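Local atomic coordinates of dihydroorotase (Agrobacterium tumefaciens, PDB entry 2OGJ), a protein that hydrolyses acetyl-(R)-mandelate and, less efficiently, acetyl glycolate in vitro, as a zinc-dependent deacetylase of the amidohydrolase superfamily with a TIM-barrel fold. Residues P71-L76 with V332-M337; I222-G226 with E257-L261; L133-S137 with E148-D154. All blocks are in the same frame, centred on the assembly; numbering follows the deposited sequence.

How the contacts relate
The three contacts sit in different sectors of a TIM barrel whose two zinc ions lie toward one end of the strands. Contact 1 opens first, on strand 68-75, and closes only at 332-337, after helix 327-332. Contact 3 comes next along the chain, in the loop after strand 128-132; contact 2 follows, between the loop before strand 228-230 and the start of strand 260-262. Centre to centre, contact 2 is about 18 Å from contact 1, and contact 3 about 27 Å from contact 1 and 23 Å from contact 2. Contact 1 thus ties an early barrel strand to a late helix, while contact 3, the closest to the metals, shapes the zinc-bearing end.

Contact 1: residues P71-L76 with V332-M337; sequences PGWVDL and VIRLDM
The ring of Pro71 lies against the selenium of the selenomethionine at position 337, with CG of Pro71 3.8 Å from SE of Met337. The two side chains are roughly perpendicular. Met337 reaches the ring because its chain bends at chi3 (-85°), which brings the terminal CE to 4.0 Å from CB of Pro71, so that SE and CE both lie on the proline.

Farther along the strand, Val74 spreads its two methyls over different partners. CG1, held anti to the backbone N (chi1 -180°), meets CD1 of Ile333 at 4.2 Å, and the two side chains run alongside each other, pointing opposite ways. CG2 is directed to the other part of the loop, where it approaches both CD2 of Leu335 and CE of Met337 at 4.4 Å. Leu76, which directly precedes the zinc ligand His77, completes the row with a single branch: its CD1 lies 4.1 Å from CG2 of Ile333 and also approaches CB of Val332. Ile333 therefore uses its two ends separately, CD1 for Val74 and CG2 for Leu76.

No hydrogen bond links the two segments, and the interface is wholly apolar. The main chains stay well apart, and the side chains fill the interval between them. A Schellman motif with Arg334 as its C-prime residue ends helix 327-332 and turns the chain so that Leu335 and Met337 follow Ile333 along the strand.

The contact thus fastens the end of helix 327-332 and the loop after it to one flank of TIM-barrel strand 68-75. Pro329 of that helix touches Val74 and Leu76, while Thr102 of the neighbouring parallel strand 100-106 meets Val74, Ile333 and Leu335. Trp73 points away, toward helix 304-313.

Contact 2: residues I222-G226 with E257-L261; sequences ILGPG and EGIRL
Ile259 lays its ethyl arm along the backbone of Gly224 at the N-terminal end of two neighbouring parallel strands of the TIM barrel, away from the zinc site, where the loop between helix 216-222 and strand 228-230 meets the residues leading into strand 260-262. The isoleucine CB does not point at the loop, but with CG1 anti to its carbonyl carbon (chi1 -74°) the end of the side chain swings nearer. CD1 of Ile259 comes to rest 3.4 Å from C of Gly224. Lower on the same arm, CG1 of Ile259 meets CB of Leu223 at 4.0 Å, and Leu223 and Ile259 both also touch Val229 of strand 228-230. Pro225 touches more loosely, its CD 4.4 Å from CD1 of Ile259.

One residue on, Arg260 contributes its aliphatic part: CG of Arg260 passes 3.9 Å from O of Gly226, and the chain then bends at chi2. Backbone bonds from Arg260 to Asp227 and Val229 carry the pairing on into the sheet.

One hydrogen bond joins the two segments directly: Gly226 N donates to Gly258 O at 3.1 Å, almost straight at 169°, with the nitrogen lying above the carbonyl plane.

Contact 3: residues L133-S137 with E148-D154; sequences LNLGS and ELRDIKD
In the loop that follows TIM-barrel strand 128-132, on the zinc-bearing side of the barrel, the CA atoms approach most closely at Gly136 and Glu148 (5.1 Å), and Gly136 CA makes a CA-H...O contact with Glu148 O at 3.6 Å. Beside it, Ser137 N donates to Asp154 O at 2.8 Å.

Asn134, its side chain about 7 Å from that of the zinc ligand His79, crosses Glu148 at about a right angle. Its ND2 reaches OE1 of Glu148 at 3.2 Å, the oxygen lying close to the amide plane while the carboxylate is met from above its own plane; the two planes are 80° apart. At the other end of the amide, OD1 of Asn134 accepts from Gly136 N at 2.8 Å in an Asx turn. Next to this polar pair, CD1 of Leu135 rests 3.9 Å from CD2 of Leu149.

Water 1 bridges Ser137 OG and Lys153 O, and Glu111 also binds that hydroxyl. At the subunit interface, Arg150 pairs with Asp151 of a neighbouring subunit.

Both ends of the Asn134 amide are engaged, fixing its rotation, and ND2 also donates to Gly107 O. The side chain of Glu148, about 8 Å from a zinc ion, is held by Asn134 at OE1 and by a salt bridge to Arg177 at OE2, which fixes the carboxylate's orientation.

Contact 1: residues P71-L76 with V332-M337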
loop_
_atom_site.group_PDB
_atom_site.type_symbol
_atom_site.label_atom_id
_atom_site.label_comp_id
_atom_site.label_asym_id
_atom_site.label_seq_id
_atom_site.Cartn_x
_atom_site.Cartn_y
_atom_site.Cartn_z
ATOM N N PRO A 71 20.778 45.935 -4.982
ATOM C CA PRO A 71 21.396 44.769 -5.611
ATOM C C PRO A 71 20.253 43.979 -6.263
ATOM O O PRO A 71 19.112 44.079 -5.815
ATOM C CB PRO A 71 22.053 44.047 -4.430
ATOM C CG PRO A 71 21.331 44.578 -3.223
ATOM C CD PRO A 71 21.104 46.010 -3.551
ATOM N N GLY A 72 20.543 43.244 -7.331
ATOM C CA GLY A 72 19.516 42.485 -8.016
ATOM C C GLY A 72 18.602 41.691 -7.103
ATOM O O GLY A 72 19.064 40.984 -6.208
ATOM N N TRP A 73 17.294 41.813 -7.322
ATOM C CA TRP A 73 16.307 41.104 -6.524
ATOM C C TRP A 73 16.512 39.601 -6.615
ATOM O O TRP A 73 16.844 39.076 -7.684
ATOM C CB TRP A 73 14.904 41.450 -6.994
ATOM C CG TRP A 73 14.495 42.848 -6.694
ATOM C CD1 TRP A 73 15.122 43.735 -5.856
ATOM C CD2 TRP A 73 13.316 43.505 -7.174
ATOM N NE1 TRP A 73 14.395 44.906 -5.785
ATOM C CE2 TRP A 73 13.284 44.791 -6.583
ATOM C CE3 TRP A 73 12.281 43.129 -8.044
ATOM C CZ2 TRP A 73 12.255 45.702 -6.835
ATOM C CZ3 TRP A 73 11.259 44.028 -8.299
ATOM C CH2 TRP A 73 11.253 45.306 -7.693
ATOM N N VAL A 74 16.303 38.928 -5.477
ATOM C CA VAL A 74 16.441 37.479 -5.351
ATOM C C VAL A 74 15.088 36.839 -5.004
ATOM O O VAL A 74 14.555 37.073 -3.918
ATOM C CB VAL A 74 17.427 37.111 -4.209
ATOM C CG1 VAL A 74 17.554 35.608 -4.113
ATOM C CG2 VAL A 74 18.795 37.750 -4.442
ATOM N N ASP A 75 14.512 36.058 -5.916
ATOM C CA ASP A 75 13.241 35.386 -5.621
ATOM C C ASP A 75 13.638 33.965 -5.243
ATOM O O ASP A 75 13.996 33.149 -6.093
ATOM C CB ASP A 75 12.299 35.384 -6.829
ATOM C CG ASP A 75 10.919 34.821 -6.496
ATOM O OD1 ASP A 75 9.980 34.987 -7.299
ATOM O OD2 ASP A 75 10.770 34.202 -5.425
ATOM N N LEU A 76 13.596 33.708 -3.943
ATOM C CA LEU A 76 13.973 32.437 -3.342
ATOM C C LEU A 76 13.034 31.271 -3.637
ATOM O O LEU A 76 13.328 30.120 -3.277
ATOM C CB LEU A 76 14.058 32.634 -1.829
ATOM C CG LEU A 76 14.503 31.484 -0.954
ATOM C CD1 LEU A 76 15.994 31.252 -1.138
ATOM C CD2 LEU A 76 14.168 31.808 0.487
ATOM N N VAL A 332 20.537 32.829 2.712
ATOM C CA VAL A 332 20.127 31.435 2.693
ATOM C C VAL A 332 20.897 30.662 1.632
ATOM O O VAL A 332 21.307 29.522 1.860
ATOM C CB VAL A 332 18.620 31.275 2.378
ATOM C CG1 VAL A 332 18.245 29.779 2.374
ATOM C CG2 VAL A 332 17.795 32.045 3.379
ATOM N N ILE A 333 21.098 31.277 0.472
ATOM C CA ILE A 333 21.798 30.576 -0.590
ATOM C C ILE A 333 23.290 30.839 -0.604
ATOM O O ILE A 333 24.004 30.411 -1.511
ATOM C CB ILE A 333 21.172 30.881 -1.980
ATOM C CG1 ILE A 333 21.040 32.378 -2.191
ATOM C CG2 ILE A 333 19.805 30.219 -2.084
ATOM C CD1 ILE A 333 20.535 32.742 -3.549
ATOM N N ARG A 334 23.762 31.523 0.427
ATOM C CA ARG A 334 25.171 31.836 0.558
ATOM C C ARG A 334 25.664 32.689 -0.600
ATOM O O ARG A 334 26.756 32.473 -1.126
ATOM C CB ARG A 334 25.991 30.539 0.671
ATOM C CG ARG A 334 25.764 29.790 1.992
ATOM C CD ARG A 334 26.249 28.341 1.950
ATOM N NE ARG A 334 25.709 27.549 3.064
ATOM C CZ ARG A 334 25.711 26.215 3.117
ATOM N NH1 ARG A 334 26.226 25.493 2.117
ATOM N NH2 ARG A 334 25.184 25.597 4.170
ATOM N N LEU A 335 24.844 33.654 -0.997
ATOM C CA LEU A 335 25.202 34.577 -2.066
ATOM C C LEU A 335 25.797 35.802 -1.397
ATOM O O LEU A 335 25.121 36.467 -0.605
ATOM C CB LEU A 335 23.968 34.990 -2.869
ATOM C CG LEU A 335 24.216 36.033 -3.961
ATOM C CD1 LEU A 335 25.341 35.545 -4.880
ATOM C CD2 LEU A 335 22.916 36.286 -4.746
ATOM N N ASP A 336 27.056 36.106 -1.700
ATOM C CA ASP A 336 27.693 37.260 -1.078
ATOM C C ASP A 336 27.078 38.546 -1.571
ATOM O O ASP A 336 27.012 38.774 -2.775
ATOM C CB ASP A 336 29.179 37.296 -1.373
ATOM C CG ASP A 336 29.795 38.622 -0.989
ATOM O OD1 ASP A 336 29.604 39.030 0.174
ATOM O OD2 ASP A 336 30.454 39.258 -1.841
HETATM N N MSE A 337 26.648 39.401 -0.649
HETATM C CA MSE A 337 26.019 40.658 -1.045
HETATM C C MSE A 337 26.613 41.878 -0.325
HETATM O O MSE A 337 25.935 42.874 -0.081
HETATM C CB MSE A 337 24.505 40.553 -0.809
HETATM C CG MSE A 337 23.700 41.610 -1.511
HETATM SE SE MSE A 337 22.046 41.062 -1.832
HETATM C CE MSE A 337 22.296 40.217 -3.303
#

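Contact 2: residues I222-G226 with E257-L261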
loop_
_atom_site.group_PDB
_atom_site.type_symbol
_atom_site.label_atom_id
_atom_site.label_comp_id
_atom_site.label_asym_id
_atom_site.label_seq_id
_atom_site.Cartn_x
_atom_site.Cartn_y
_atom_site.Cartn_z
ATOM N N ILE A 222 11.232 20.199 14.232
ATOM C CA ILE A 222 12.392 19.536 13.642
ATOM C C ILE A 222 13.391 20.473 12.939
ATOM O O ILE A 222 14.571 20.153 12.826
ATOM C CB ILE A 222 11.935 18.387 12.680
ATOM C CG1 ILE A 222 13.033 18.049 11.682
ATOM C CG2 ILE A 222 10.671 18.756 11.983
ATOM C CD1 ILE A 222 14.120 17.185 12.273
ATOM N N LEU A 223 12.938 21.633 12.486
ATOM C CA LEU A 223 13.827 22.576 11.814
ATOM C C LEU A 223 14.828 23.224 12.766
ATOM O O LEU A 223 14.727 23.083 13.980
ATOM C CB LEU A 223 13.008 23.665 11.123
ATOM C CG LEU A 223 12.651 23.475 9.649
ATOM C CD1 LEU A 223 12.090 22.092 9.378
ATOM C CD2 LEU A 223 11.658 24.544 9.272
ATOM N N GLY A 224 15.783 23.955 12.206
ATOM C CA GLY A 224 16.812 24.612 13.000
ATOM C C GLY A 224 17.380 25.818 12.256
ATOM O O GLY A 224 16.952 26.115 11.146
ATOM N N PRO A 225 18.350 26.527 12.861
ATOM C CA PRO A 225 18.979 27.705 12.264
ATOM C C PRO A 225 19.319 27.586 10.782
ATOM O O PRO A 225 19.967 26.615 10.358
ATOM C CB PRO A 225 20.222 27.887 13.120
ATOM C CG PRO A 225 19.727 27.552 14.453
ATOM C CD PRO A 225 18.909 26.287 14.205
ATOM N N GLY A 226 18.889 28.584 10.002
ATOM C CA GLY A 226 19.164 28.595 8.572
ATOM C C GLY A 226 18.088 27.932 7.727
ATOM O O GLY A 226 17.926 28.251 6.544
ATOM N N GLU A 257 13.964 32.334 15.908
ATOM C CA GLU A 257 15.303 32.310 16.522
ATOM C C GLU A 257 16.263 31.521 15.619
ATOM O O GLU A 257 16.931 30.597 16.078
ATOM C CB GLU A 257 15.257 31.588 17.876
ATOM C CG GLU A 257 14.759 30.129 17.786
ATOM C CD GLU A 257 14.915 29.334 19.086
ATOM O OE1 GLU A 257 14.198 28.329 19.251
ATOM O OE2 GLU A 257 15.751 29.695 19.938
ATOM N N GLY A 258 16.321 31.874 14.340
ATOM C CA GLY A 258 17.194 31.165 13.428
ATOM C C GLY A 258 16.451 30.640 12.208
ATOM O O GLY A 258 16.970 30.720 11.096
ATOM N N ILE A 259 15.249 30.094 12.413
ATOM C CA ILE A 259 14.437 29.557 11.324
ATOM C C ILE A 259 13.895 30.682 10.444
ATOM O O ILE A 259 13.193 31.572 10.924
ATOM C CB ILE A 259 13.247 28.719 11.857
ATOM C CG1 ILE A 259 13.742 27.374 12.387
ATOM C CG2 ILE A 259 12.241 28.461 10.742
ATOM C CD1 ILE A 259 14.686 27.476 13.541
ATOM N N ARG A 260 14.209 30.621 9.153
ATOM C CA ARG A 260 13.773 31.636 8.210
ATOM C C ARG A 260 12.348 31.440 7.720
ATOM O O ARG A 260 11.979 30.357 7.243
ATOM C CB ARG A 260 14.709 31.660 7.013
ATOM C CG ARG A 260 16.183 31.675 7.371
ATOM C CD ARG A 260 16.507 32.750 8.388
ATOM N NE ARG A 260 17.935 33.025 8.422
ATOM C CZ ARG A 260 18.505 33.821 9.315
ATOM N NH1 ARG A 260 17.759 34.408 10.240
ATOM N NH2 ARG A 260 19.812 34.033 9.279
ATOM N N LEU A 261 11.541 32.490 7.851
ATOM C CA LEU A 261 10.160 32.432 7.382
ATOM C C LEU A 261 10.108 33.052 5.979
ATOM O O LEU A 261 10.583 34.170 5.768
ATOM C CB LEU A 261 9.207 33.164 8.343
ATOM C CG LEU A 261 9.129 32.673 9.798
ATOM C CD1 LEU A 261 8.045 33.404 10.515
ATOM C CD2 LEU A 261 8.790 31.218 9.890
#

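Contact 3: residues L133-S137 with E148-D154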
loop_
_atom_site.group_PDB
_atom_site.type_symbol
_atom_site.label_atom_id
_atom_site.label_comp_id
_atom_site.label_asym_id
_atom_site.label_seq_id
_atom_site.Cartn_x
_atom_site.Cartn_y
_atom_site.Cartn_z
ATOM N N LEU A 133 17.167 21.032 -4.056
ATOM C CA LEU A 133 16.921 19.707 -4.599
ATOM C C LEU A 133 15.766 19.086 -3.816
ATOM O O LEU A 133 15.742 19.098 -2.587
ATOM C CB LEU A 133 18.164 18.832 -4.474
ATOM C CG LEU A 133 18.160 17.503 -5.246
ATOM C CD1 LEU A 133 18.059 17.785 -6.732
ATOM C CD2 LEU A 133 19.441 16.699 -4.918
ATOM N N ASN A 134 14.792 18.555 -4.539
ATOM C CA ASN A 134 13.651 17.927 -3.900
ATOM C C ASN A 134 14.105 16.621 -3.253
ATOM O O ASN A 134 14.949 15.919 -3.799
ATOM C CB ASN A 134 12.553 17.653 -4.924
ATOM C CG ASN A 134 11.204 17.445 -4.282
ATOM O OD1 ASN A 134 11.053 16.648 -3.363
ATOM N ND2 ASN A 134 10.211 18.164 -4.766
ATOM N N LEU A 135 13.547 16.324 -2.078
ATOM C CA LEU A 135 13.864 15.113 -1.327
ATOM C C LEU A 135 13.387 13.936 -2.171
ATOM O O LEU A 135 14.000 12.863 -2.170
ATOM C CB LEU A 135 13.134 15.123 0.021
ATOM C CG LEU A 135 13.689 14.346 1.212
ATOM C CD1 LEU A 135 12.544 13.792 2.003
ATOM C CD2 LEU A 135 14.566 13.228 0.758
ATOM N N GLY A 136 12.288 14.157 -2.886
ATOM C CA GLY A 136 11.733 13.135 -3.756
ATOM C C GLY A 136 12.508 13.068 -5.067
ATOM O O GLY A 136 12.956 14.087 -5.571
ATOM N N SER A 137 12.667 11.873 -5.625
ATOM C CA SER A 137 13.424 11.682 -6.855
ATOM C C SER A 137 12.825 12.302 -8.125
ATOM O O SER A 137 13.518 12.979 -8.883
ATOM C CB SER A 137 13.650 10.185 -7.085
ATOM O OG SER A 137 14.531 9.645 -6.125
ATOM N N GLU A 148 5.511 13.361 -5.277
ATOM C CA GLU A 148 6.893 12.926 -5.320
ATOM C C GLU A 148 7.415 12.267 -4.042
ATOM O O GLU A 148 8.490 11.666 -4.053
ATOM C CB GLU A 148 7.807 14.088 -5.733
ATOM C CG GLU A 148 8.051 15.174 -4.678
ATOM C CD GLU A 148 6.974 16.250 -4.624
ATOM O OE1 GLU A 148 7.218 17.298 -3.987
ATOM O OE2 GLU A 148 5.884 16.069 -5.204
ATOM N N LEU A 149 6.661 12.381 -2.948
ATOM C CA LEU A 149 7.045 11.765 -1.670
ATOM C C LEU A 149 5.949 10.844 -1.173
ATOM O O LEU A 149 5.431 11.030 -0.076
ATOM C CB LEU A 149 7.319 12.812 -0.594
ATOM C CG LEU A 149 8.720 13.409 -0.558
ATOM C CD1 LEU A 149 8.794 14.418 0.567
ATOM C CD2 LEU A 149 9.734 12.318 -0.341
ATOM N N ARG A 150 5.618 9.850 -1.995
ATOM C CA ARG A 150 4.582 8.869 -1.693
ATOM C C ARG A 150 5.032 7.795 -0.707
ATOM O O ARG A 150 4.188 7.144 -0.082
ATOM C CB ARG A 150 4.100 8.207 -2.994
ATOM C CG ARG A 150 3.444 9.189 -3.950
ATOM C CD ARG A 150 3.217 8.596 -5.322
ATOM N NE ARG A 150 2.405 7.390 -5.264
ATOM C CZ ARG A 150 1.874 6.809 -6.335
ATOM N NH1 ARG A 150 2.076 7.332 -7.540
ATOM N NH2 ARG A 150 1.140 5.710 -6.202
ATOM N N ASP A 151 6.346 7.612 -0.574
ATOM C CA ASP A 151 6.924 6.624 0.332
ATOM C C ASP A 151 8.452 6.630 0.209
ATOM O O ASP A 151 8.992 7.431 -0.539
ATOM C CB ASP A 151 6.358 5.232 0.034
ATOM C CG ASP A 151 6.413 4.881 -1.431
ATOM O OD1 ASP A 151 7.511 4.953 -2.023
ATOM O OD2 ASP A 151 5.354 4.528 -1.992
ATOM N N ILE A 152 9.153 5.752 0.925
ATOM C CA ILE A 152 10.614 5.759 0.854
ATOM C C ILE A 152 11.248 5.311 -0.438
ATOM O O ILE A 152 12.452 5.447 -0.587
ATOM C CB ILE A 152 11.299 4.923 1.982
ATOM C CG1 ILE A 152 10.406 3.755 2.377
ATOM C CG2 ILE A 152 11.712 5.826 3.134
ATOM C CD1 ILE A 152 10.259 2.736 1.320
ATOM N N LYS A 153 10.483 4.743 -1.361
ATOM C CA LYS A 153 11.106 4.355 -2.616
ATOM C C LYS A 153 11.355 5.654 -3.404
ATOM O O LYS A 153 12.190 5.704 -4.308
ATOM C CB LYS A 153 10.227 3.371 -3.409
ATOM C CG LYS A 153 9.868 2.093 -2.631
ATOM C CD LYS A 153 9.589 0.860 -3.530
ATOM C CE LYS A 153 8.439 1.038 -4.547
ATOM N NZ LYS A 153 7.099 1.217 -3.911
ATOM N N ASP A 154 10.638 6.710 -3.030
ATOM C CA ASP A 154 10.781 8.009 -3.671
ATOM C C ASP A 154 12.034 8.740 -3.187
ATOM O O ASP A 154 12.457 9.710 -3.807
ATOM C CB ASP A 154 9.566 8.891 -3.381
ATOM C CG ASP A 154 8.311 8.404 -4.058
ATOM O OD1 ASP A 154 8.278 8.406 -5.307
ATOM O OD2 ASP A 154 7.355 8.027 -3.344
HETATM O O HOH W 1 14.270 6.626 -5.525
#